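Local coordinates for cellulosome protein dockerin type I (Clostridium thermocellum, PDB 2WZ8), which probably binds carbohydrate as a calcium-containing family 35 carbohydrate-binding module of a dockerin-bearing cellulosome protein, at residues L49-V54 with P139-I144; Y62-Q67 with N125-Y130. All coordinates share one frame; numbering follows the deposited sequence.

Contact 1 (L49-V54 with P139-I144); sequences LQFNNV and PNIDKI. With CA (calcium ion), chain B.
I144 of 139-144 lays its side chain over one face of the F51 ring in a CH-pi contact, and F51 and I144 bury more surface here than any other residues of the two segments. I144 CD1 stands 3.8 Å from the F51 ring centroid and only 8° off the ring normal, so the methyl sits almost centrally above the six-membered ring. The torsion explains the reach: with chi1 at 71°, I144 CG1 lies between the backbone N and the carbonyl carbon, and the extended end of the chain runs across the ring, while CG2 drops to F51 CZ at 3.8 Å.

The remaining contacts are purely apolar. I141 CG2 comes to the edge of the same ring, near its plane, 4.3 Å from F51 CZ. Next to it L49 CD2 meets I141 CB at 4.0 Å, the two branched chains crossing at a slant. No hydrogen bond joins the segments, as expected for strands whose axes pass 10.2 Å apart.

Metal coordination takes place at the flank of 140-144, beside strand 9-12. A classic beta bulge sets D142 and K143 together opposite Q67, and the D142 CB bond points away from 49-54. Calcium is bound twice by this residue, through D142 OD1 at 2.2 Å and D142 O at 2.5 Å; E12, E14, S33 and Q36 complete the protein ligands.

Two strands from different sheets, inclined by 23° and meeting through inward-facing apolar chains, form the face-to-face packing of the beta-sandwich of family 35 modules and their family 6 relatives, here with a calcium site at the flank of strand 140-147.

Contact 2 (Y62-Q67 with N125-Y130); sequences YRMVVQ and NTIRFY
I127 and F129 of 125-130 reach across to M64 and V66 of 62-67, and every link between the two strands is apolar or sulfur-aromatic; no hydrogen bond passes between them. At the start of the second strand, N125 is engaged within its own sheet and nearby turn: its ND2 donates to V54 O, and its OD1 accepts from N121 N.

I127 makes the first crossing. Its CD1 lies 3.9 Å from M64 SD, and CG2 of the same residue approaches the sulfur at 4.1 Å, so both branches of the isoleucine meet the sulfur from one side, the two side chains running antiparallel alongside one another. I90 of strand 86-92 also touches I127.

The strand axes approach no closer than 12.1 Å and are inclined by 42°, a spacing bridged by side chains alone. This is the interior of a beta-sandwich, with strand 60-69 in the four-stranded sheet and strand 123-130 in the five-stranded one. Alternation along 125-130 supports it: I127 and F129 point inward, whereas R128 between them turns to its own sheet's outer side, where NE bonds Q50 OE1 and the guanidinium makes a cation-pi contact with Y48.

F129 makes the second crossing with the end of its ring. M64 extends to the sulfur and then bends at chi3 (63°), which brings CE to 3.8 Å from F129 CZ. The sulfur takes part in a Met-aromatic contact, M64 SD being 5.2 Å from the F129 ring centroid in an oblique approach. V66 CG2 arrives near the plane of the ring, at its edge, 4.2 Å from F129 CZ. C88 and I90 of strand 86-92 add further contacts to this phenylalanine.

Contacts 1 and 2 have centres 6 Å apart and join the same two sheets. Strands 49-56 and 123-130 are antiparallel neighbours in the five-stranded sheet; strands 140-147 and 60-69 are antiparallel neighbours in the four-stranded one. Backbone pairing couples the contacts, L49 O to F129 N and F51 N to I127 O both measuring 2.8 Å, and within the core F51 CE2 packs on F129 CE2 at 3.6 Å. Along the chain the order is 49-54, 62-67, 125-130, 139-144, so both segments of contact 2 fall between those of contact 1. The pair thus forms one continuous apolar interior, bordered at strand 140-147 by the calcium site.

Contact 1 (L49-V54 with P139-I144)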
loop_
_atom_site.group_PDB
_atom_site.type_symbol
_atom_site.label_atom_id
_atom_site.label_comp_id
_atom_site.label_asym_id
_atom_site.label_seq_id
_atom_site.Cartn_x
_atom_site.Cartn_y
_atom_site.Cartn_z
ATOM N N LEU A 49 -4.841 3.721 -4.240
ATOM C CA LEU A 49 -5.403 3.243 -2.990
ATOM C C LEU A 49 -5.043 4.250 -1.917
ATOM O O LEU A 49 -3.865 4.509 -1.695
ATOM C CB LEU A 49 -4.782 1.889 -2.609
ATOM C CG LEU A 49 -5.019 1.321 -1.210
ATOM C CD1 LEU A 49 -6.509 1.206 -0.855
ATOM C CD2 LEU A 49 -4.241 -0.000 -0.980
ATOM N N GLN A 50 -6.044 4.807 -1.280
ATOM C CA GLN A 50 -5.820 5.680 -0.142
ATOM C C GLN A 50 -6.424 5.164 1.123
ATOM O O GLN A 50 -7.616 4.974 1.220
ATOM C CB GLN A 50 -6.340 7.086 -0.436
ATOM C CG GLN A 50 -6.112 8.069 0.693
ATOM C CD GLN A 50 -6.407 9.473 0.278
ATOM O OE1 GLN A 50 -5.735 10.009 -0.623
ATOM N NE2 GLN A 50 -7.410 10.088 0.905
ATOM N N PHE A 51 -5.555 5.018 2.124
ATOM C CA PHE A 51 -5.946 4.713 3.495
ATOM C C PHE A 51 -6.323 6.020 4.131
ATOM O O PHE A 51 -5.544 6.965 4.176
ATOM C CB PHE A 51 -4.782 4.090 4.296
ATOM C CG PHE A 51 -4.403 2.704 3.849
ATOM C CD1 PHE A 51 -4.926 1.581 4.522
ATOM C CD2 PHE A 51 -3.581 2.501 2.772
ATOM C CE1 PHE A 51 -4.587 0.299 4.152
ATOM C CE2 PHE A 51 -3.245 1.237 2.373
ATOM C CZ PHE A 51 -3.755 0.098 3.079
ATOM N N ASN A 52 -7.544 6.037 4.598
ATOM C CA ASN A 52 -8.091 7.131 5.285
ATOM C C ASN A 52 -8.054 6.782 6.794
ATOM O O ASN A 52 -8.300 5.643 7.248
ATOM C CB ASN A 52 -9.531 7.438 4.816
ATOM C CG ASN A 52 -9.601 7.805 3.362
ATOM O OD1 ASN A 52 -8.817 8.664 2.897
ATOM N ND2 ASN A 52 -10.562 7.190 2.608
ATOM N N ASN A 53 -7.842 7.817 7.533
ATOM C CA ASN A 53 -7.968 7.805 8.980
ATOM C C ASN A 53 -7.034 6.825 9.637
ATOM O O ASN A 53 -7.396 6.021 10.500
ATOM C CB ASN A 53 -9.424 7.575 9.388
ATOM C CG ASN A 53 -10.336 8.642 8.822
ATOM O OD1 ASN A 53 -11.340 8.328 8.125
ATOM N ND2 ASN A 53 -9.988 9.886 9.034
ATOM N N VAL A 54 -5.787 6.951 9.249
ATOM C CA VAL A 54 -4.696 6.271 9.951
ATOM C C VAL A 54 -4.356 7.131 11.164
ATOM O O VAL A 54 -3.829 8.227 11.065
ATOM C CB VAL A 54 -3.495 6.069 9.017
ATOM C CG1 VAL A 54 -2.272 5.486 9.779
ATOM C CG2 VAL A 54 -3.918 5.205 7.812
ATOM N N PRO A 139 2.916 -3.052 -6.238
ATOM C CA PRO A 139 2.473 -4.369 -5.799
ATOM C C PRO A 139 0.996 -4.337 -5.404
ATOM O O PRO A 139 0.425 -3.275 -5.106
ATOM C CB PRO A 139 3.314 -4.629 -4.558
ATOM C CG PRO A 139 3.636 -3.293 -4.042
ATOM C CD PRO A 139 3.786 -2.415 -5.237
ATOM N N ASN A 140 0.420 -5.531 -5.352
ATOM C CA ASN A 140 -0.903 -5.708 -4.729
ATOM C C ASN A 140 -0.736 -5.526 -3.214
ATOM O O ASN A 140 0.187 -6.071 -2.619
ATOM C CB ASN A 140 -1.475 -7.082 -5.051
ATOM C CG ASN A 140 -1.802 -7.260 -6.501
ATOM O OD1 ASN A 140 -1.825 -6.292 -7.262
ATOM N ND2 ASN A 140 -2.080 -8.486 -6.887
ATOM N N ILE A 141 -1.624 -4.759 -2.605
ATOM C CA ILE A 141 -1.524 -4.420 -1.185
ATOM C C ILE A 141 -2.600 -5.146 -0.405
ATOM O O ILE A 141 -3.780 -5.066 -0.729
ATOM C CB ILE A 141 -1.575 -2.920 -0.929
ATOM C CG1 ILE A 141 -0.546 -2.178 -1.804
ATOM C CG2 ILE A 141 -1.431 -2.596 0.577
ATOM C CD1 ILE A 141 0.838 -2.386 -1.466
ATOM N N ASP A 142 -2.159 -5.896 0.600
ATOM C CA ASP A 142 -3.053 -6.680 1.476
ATOM C C ASP A 142 -3.557 -5.863 2.681
ATOM O O ASP A 142 -4.761 -5.774 2.983
ATOM C CB ASP A 142 -2.318 -7.947 1.909
ATOM C CG ASP A 142 -3.153 -8.888 2.746
ATOM O OD1 ASP A 142 -4.379 -8.661 2.902
ATOM O OD2 ASP A 142 -2.578 -9.917 3.174
ATOM N N LYS A 143 -2.600 -5.293 3.384
ATOM C CA LYS A 143 -2.831 -4.494 4.596
ATOM C C LYS A 143 -1.563 -3.718 4.933
ATOM O O LYS A 143 -0.506 -3.974 4.383
ATOM C CB LYS A 143 -3.239 -5.375 5.791
ATOM C CG LYS A 143 -2.238 -6.397 6.177
ATOM C CD LYS A 143 -2.562 -7.036 7.523
ATOM C CE LYS A 143 -1.671 -8.203 7.853
ATOM N NZ LYS A 143 -1.879 -8.769 9.236
ATOM N N ILE A 144 -1.716 -2.764 5.838
ATOM C CA ILE A 144 -0.605 -2.070 6.484
ATOM C C ILE A 144 -0.766 -2.104 7.996
ATOM O O ILE A 144 -1.863 -2.284 8.524
ATOM C CB ILE A 144 -0.454 -0.608 5.971
ATOM C CG1 ILE A 144 -1.582 0.294 6.456
ATOM C CG2 ILE A 144 -0.279 -0.531 4.423
ATOM C CD1 ILE A 144 -1.394 1.745 6.090
HETATM CA CA CA B . -6.395 -7.721 3.230
#

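Contact 2 (Y62-Q67 with N125-Y130)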
loop_
_atom_site.group_PDB
_atom_site.type_symbol
_atom_site.label_atom_id
_atom_site.label_comp_id
_atom_site.label_asym_id
_atom_site.label_seq_id
_atom_site.Cartn_x
_atom_site.Cartn_y
_atom_site.Cartn_z
ATOM N N TYR A 62 6.975 7.016 12.098
ATOM C CA TYR A 62 6.506 5.680 12.425
ATOM C C TYR A 62 7.002 4.717 11.379
ATOM O O TYR A 62 7.282 5.092 10.238
ATOM C CB TYR A 62 4.976 5.644 12.459
ATOM C CG TYR A 62 4.405 6.426 13.608
ATOM C CD1 TYR A 62 3.966 5.780 14.758
ATOM C CD2 TYR A 62 4.311 7.824 13.558
ATOM C CE1 TYR A 62 3.464 6.492 15.831
ATOM C CE2 TYR A 62 3.803 8.536 14.625
ATOM C CZ TYR A 62 3.369 7.866 15.752
ATOM O OH TYR A 62 2.865 8.537 16.843
ATOM N N ARG A 63 7.000 3.456 11.751
ATOM C CA ARG A 63 7.295 2.385 10.794
ATOM C C ARG A 63 5.979 1.848 10.270
ATOM O O ARG A 63 5.136 1.375 11.038
ATOM C CB ARG A 63 8.092 1.277 11.475
ATOM C CG ARG A 63 9.539 1.674 11.658
ATOM C CD ARG A 63 10.386 0.534 12.203
ATOM N NE ARG A 63 9.966 0.152 13.549
ATOM C CZ ARG A 63 9.152 -0.865 13.833
ATOM N NH1 ARG A 63 8.654 -1.624 12.851
ATOM N NH2 ARG A 63 8.830 -1.119 15.104
ATOM N N MET A 64 5.842 1.896 8.959
ATOM C CA MET A 64 4.672 1.344 8.273
ATOM C C MET A 64 5.084 0.015 7.652
ATOM O O MET A 64 5.959 -0.066 6.772
ATOM C CB MET A 64 4.170 2.276 7.177
ATOM C CG MET A 64 3.005 1.673 6.400
ATOM S SD MET A 64 2.273 2.794 5.179
ATOM C CE MET A 64 3.616 3.086 4.024
ATOM N N VAL A 65 4.486 -1.035 8.171
ATOM C CA VAL A 65 4.740 -2.377 7.683
ATOM C C VAL A 65 3.677 -2.681 6.617
ATOM O O VAL A 65 2.477 -2.719 6.912
ATOM C CB VAL A 65 4.611 -3.441 8.808
ATOM C CG1 VAL A 65 4.997 -4.839 8.247
ATOM C CG2 VAL A 65 5.464 -3.084 10.021
ATOM N N VAL A 66 4.127 -2.866 5.398
ATOM C CA VAL A 66 3.245 -3.101 4.257
ATOM C C VAL A 66 3.296 -4.572 3.905
ATOM O O VAL A 66 4.367 -5.128 3.642
ATOM C CB VAL A 66 3.674 -2.251 3.035
ATOM C CG1 VAL A 66 2.736 -2.471 1.828
ATOM C CG2 VAL A 66 3.742 -0.743 3.371
ATOM N N GLN A 67 2.126 -5.191 3.894
ATOM C CA GLN A 67 1.986 -6.587 3.444
ATOM C C GLN A 67 1.458 -6.585 2.021
ATOM O O GLN A 67 0.452 -5.975 1.735
ATOM C CB GLN A 67 1.100 -7.411 4.370
ATOM C CG GLN A 67 1.050 -8.888 3.979
ATOM C CD GLN A 67 0.601 -9.796 5.079
ATOM O OE1 GLN A 67 -0.459 -10.458 4.985
ATOM N NE2 GLN A 67 1.389 -9.853 6.127
ATOM N N ASN A 125 -4.615 10.601 9.718
ATOM C CA ASN A 125 -3.728 10.825 8.570
ATOM C C ASN A 125 -4.225 10.046 7.358
ATOM O O ASN A 125 -4.911 9.033 7.505
ATOM C CB ASN A 125 -2.314 10.311 8.898
ATOM C CG ASN A 125 -1.654 11.073 10.036
ATOM O OD1 ASN A 125 -0.925 12.025 9.802
ATOM N ND2 ASN A 125 -1.901 10.651 11.255
ATOM N N THR A 126 -3.820 10.493 6.180
ATOM C CA THR A 126 -4.054 9.710 4.950
ATOM C C THR A 126 -2.731 9.187 4.443
ATOM O O THR A 126 -1.676 9.820 4.558
ATOM C CB THR A 126 -4.758 10.533 3.876
ATOM O OG1 THR A 126 -3.876 11.573 3.424
ATOM C CG2 THR A 126 -6.056 11.101 4.403
ATOM N N ILE A 127 -2.800 8.004 3.844
ATOM C CA ILE A 127 -1.661 7.425 3.156
ATOM C C ILE A 127 -2.114 6.861 1.819
ATOM O O ILE A 127 -2.932 5.966 1.792
ATOM C CB ILE A 127 -0.929 6.318 3.995
ATOM C CG1 ILE A 127 -0.604 6.799 5.430
ATOM C CG2 ILE A 127 0.307 5.850 3.255
ATOM C CD1 ILE A 127 -0.004 5.728 6.373
ATOM N N ARG A 128 -1.595 7.426 0.735
ATOM C CA ARG A 128 -1.940 7.014 -0.652
ATOM C C ARG A 128 -0.794 6.313 -1.320
ATOM O O ARG A 128 0.346 6.766 -1.328
ATOM C CB ARG A 128 -2.337 8.253 -1.470
ATOM C CG ARG A 128 -2.849 7.892 -2.864
ATOM C CD ARG A 128 -3.290 9.086 -3.714
ATOM N NE ARG A 128 -4.442 9.771 -3.152
ATOM C CZ ARG A 128 -5.193 10.640 -3.804
ATOM N NH1 ARG A 128 -4.897 10.936 -5.070
ATOM N NH2 ARG A 128 -6.216 11.197 -3.207
ATOM N N PHE A 129 -1.162 5.221 -1.970
ATOM C CA PHE A 129 -0.295 4.359 -2.761
ATOM C C PHE A 129 -0.742 4.493 -4.222
ATOM O O PHE A 129 -1.923 4.372 -4.565
ATOM C CB PHE A 129 -0.492 2.898 -2.323
ATOM C CG PHE A 129 0.065 2.571 -0.954
ATOM C CD1 PHE A 129 1.232 1.827 -0.831
ATOM C CD2 PHE A 129 -0.607 2.913 0.174
ATOM C CE1 PHE A 129 1.718 1.481 0.435
ATOM C CE2 PHE A 129 -0.103 2.635 1.438
ATOM C CZ PHE A 129 1.046 1.879 1.557
ATOM N N TYR A 130 0.219 4.810 -5.076
ATOM C CA TYR A 130 -0.053 4.923 -6.513
ATOM C C TYR A 130 1.195 4.725 -7.344
ATOM O O TYR A 130 2.301 4.736 -6.821
ATOM C CB TYR A 130 -0.650 6.316 -6.813
ATOM C CG TYR A 130 0.267 7.516 -6.601
ATOM C CD1 TYR A 130 0.954 8.054 -7.669
ATOM C CD2 TYR A 130 0.446 8.106 -5.350
ATOM C CE1 TYR A 130 1.762 9.140 -7.500
ATOM C CE2 TYR A 130 1.280 9.198 -5.180
ATOM C CZ TYR A 130 1.937 9.701 -6.251
ATOM O OH TYR A 130 2.758 10.824 -6.105
#